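Local coordinates for RNA-binding protein RO60 (Deinococcus radiodurans, PDB 2NVO) that binds several small RNAs, among them Y RNA, and contributes to the resistance of the bacterium to ultraviolet irradiation, at residues Asp186-Ala191 with Lys205-Gly210. Sequence-based numbering, arbitrary orientation.
Sequences DALRKA and KFMVDG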
loop_
_atom_site.group_PDB
_atom_site.type_symbol
_atom_site.label_atom_id
_atom_site.label_comp_id
_atom_site.label_asym_id
_atom_site.label_seq_id
_atom_site.Cartn_x
_atom_site.Cartn_y
_atom_site.Cartn_z
ATOM N N ASP A 186 -13.968 23.938 -6.534
ATOM C CA ASP A 186 -14.986 23.496 -7.493
ATOM C C ASP A 186 -16.186 22.867 -6.794
ATOM O O ASP A 186 -17.340 23.238 -7.034
ATOM C CB ASP A 186 -14.425 22.442 -8.449
ATOM C CG ASP A 186 -13.333 22.975 -9.344
ATOM O OD1 ASP A 186 -13.250 24.206 -9.532
ATOM O OD2 ASP A 186 -12.564 22.140 -9.849
ATOM N N ALA A 187 -15.902 21.876 -5.963
ATOM C CA ALA A 187 -16.942 21.149 -5.257
ATOM C C ALA A 187 -17.768 22.084 -4.375
ATOM O O ALA A 187 -18.986 21.962 -4.305
ATOM C CB ALA A 187 -16.326 20.032 -4.418
ATOM N N LEU A 188 -17.093 23.001 -3.692
ATOM C CA LEU A 188 -17.763 23.911 -2.772
ATOM C C LEU A 188 -18.716 24.853 -3.512
ATOM O O LEU A 188 -19.790 25.182 -3.011
ATOM C CB LEU A 188 -16.735 24.685 -1.934
ATOM C CG LEU A 188 -16.016 23.870 -0.845
ATOM C CD1 LEU A 188 -14.866 24.649 -0.211
ATOM C CD2 LEU A 188 -17.004 23.390 0.228
ATOM N N ARG A 189 -18.328 25.267 -4.715
ATOM C CA ARG A 189 -19.145 26.169 -5.525
ATOM C C ARG A 189 -20.399 25.483 -6.049
ATOM O O ARG A 189 -21.403 26.131 -6.316
ATOM C CB ARG A 189 -18.334 26.707 -6.708
ATOM C CG ARG A 189 -17.159 27.573 -6.307
ATOM C CD ARG A 189 -16.571 28.315 -7.506
ATOM N NE ARG A 189 -15.343 28.992 -7.119
ATOM C CZ ARG A 189 -14.128 28.508 -7.351
ATOM N NH1 ARG A 189 -13.988 27.355 -8.003
ATOM N NH2 ARG A 189 -13.057 29.186 -6.948
ATOM N N LYS A 190 -20.316 24.173 -6.217
ATOM C CA LYS A 190 -21.417 23.390 -6.739
ATOM C C LYS A 190 -22.341 22.973 -5.598
ATOM O O LYS A 190 -23.557 22.964 -5.756
ATOM C CB LYS A 190 -20.888 22.147 -7.460
ATOM C CG LYS A 190 -20.226 22.410 -8.832
ATOM C CD LYS A 190 -21.172 22.084 -9.983
ATOM C CE LYS A 190 -20.455 22.198 -11.330
ATOM N NZ LYS A 190 -21.218 21.573 -12.457
ATOM N N ALA A 191 -21.747 22.660 -4.444
ATOM C CA ALA A 191 -22.466 22.063 -3.312
ATOM C C ALA A 191 -22.970 23.056 -2.256
ATOM O O ALA A 191 -23.940 22.766 -1.558
ATOM C CB ALA A 191 -21.593 21.004 -2.639
ATOM N N LYS A 205 -15.264 29.191 3.408
ATOM C CA LYS A 205 -15.105 30.409 2.628
ATOM C C LYS A 205 -13.662 30.569 2.150
ATOM O O LYS A 205 -13.423 30.958 1.009
ATOM C CB LYS A 205 -15.527 31.639 3.431
ATOM C CG LYS A 205 -15.661 32.902 2.578
ATOM C CD LYS A 205 -15.814 34.145 3.441
ATOM C CE LYS A 205 -15.910 35.412 2.595
ATOM N NZ LYS A 205 -17.260 35.591 1.981
ATOM N N PHE A 206 -12.704 30.270 3.023
ATOM C CA PHE A 206 -11.299 30.393 2.651
ATOM C C PHE A 206 -10.937 29.412 1.544
ATOM O O PHE A 206 -10.150 29.732 0.653
ATOM C CB PHE A 206 -10.380 30.170 3.851
ATOM C CG PHE A 206 -8.937 29.974 3.470
ATOM C CD1 PHE A 206 -8.105 31.062 3.273
ATOM C CD2 PHE A 206 -8.423 28.703 3.284
ATOM C CE1 PHE A 206 -6.780 30.886 2.909
ATOM C CE2 PHE A 206 -7.101 28.523 2.917
ATOM C CZ PHE A 206 -6.280 29.616 2.731
ATOM N N MET A 207 -11.506 28.215 1.617
ATOM C CA MET A 207 -11.235 27.168 0.640
ATOM C C MET A 207 -11.724 27.555 -0.747
ATOM O O MET A 207 -11.253 27.023 -1.751
ATOM C CB MET A 207 -11.861 25.844 1.082
ATOM C CG MET A 207 -11.146 25.201 2.264
ATOM S SD MET A 207 -11.978 23.763 2.993
ATOM C CE MET A 207 -11.792 22.532 1.703
ATOM N N VAL A 208 -12.666 28.490 -0.791
ATOM C CA VAL A 208 -13.181 28.989 -2.057
ATOM C C VAL A 208 -12.459 30.253 -2.529
ATOM O O VAL A 208 -12.114 30.361 -3.699
ATOM C CB VAL A 208 -14.706 29.233 -2.000
ATOM C CG1 VAL A 208 -15.197 29.838 -3.296
ATOM C CG2 VAL A 208 -15.433 27.933 -1.723
ATOM N N ASP A 209 -12.209 31.202 -1.634
ATOM C CA ASP A 209 -11.654 32.479 -2.084
ATOM C C ASP A 209 -10.221 32.778 -1.631
ATOM O O ASP A 209 -9.672 33.831 -1.964
ATOM C CB ASP A 209 -12.593 33.645 -1.743
ATOM C CG ASP A 209 -12.704 33.897 -0.252
ATOM O OD1 ASP A 209 -13.623 34.643 0.154
ATOM O OD2 ASP A 209 -11.877 33.352 0.511
ATOM N N GLY A 210 -9.625 31.863 -0.874
ATOM C CA GLY A 210 -8.232 31.985 -0.475
ATOM C C GLY A 210 -7.899 33.185 0.398
ATOM O O GLY A 210 -6.736 33.417 0.729
#
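Leu-188 meets Val-208 and Met-207 in the apolar part of this helix-helix contact, Leu-188 and Met-207 being the buried pair. Leucine is long enough for two atoms to reach across: its CB lies 3.5 Å from CG2 of Val-208, and its CD1 a tight 3.5 Å from CB of Met-207, those two side chains crossing at about a right angle. Branching suits Val-208, which turns CG2 to the leucine and leaves CG1, anti to its own backbone N (chi1 176°), for Arg-189. Unbranched, flexible Met-207 can touch Leu-188 through CB and still pack on Trp-172 and Ala-173 of helix 166-175.

Arg-189, long and charged, joins at the exposed margin, where its NE passes 3.9 Å from CG1 of Val-208 in van der Waals contact. Of its polar approaches, NH2 stays 3.6 Å from O of Val-208 without a hydrogen bond, whereas NH1 forms a salt bridge with OD1 of Asp-186, in plane at the guanidinium edge, which should steady the chain.

The axes of the two segments, from successive helices of the TROVE horseshoe, come within 9.3 Å, with N-to-C directions 115° apart. Lacking any hydrogen bond across it, the contact depends on apolar shape fit, bordered by a charged pair internal to one helix.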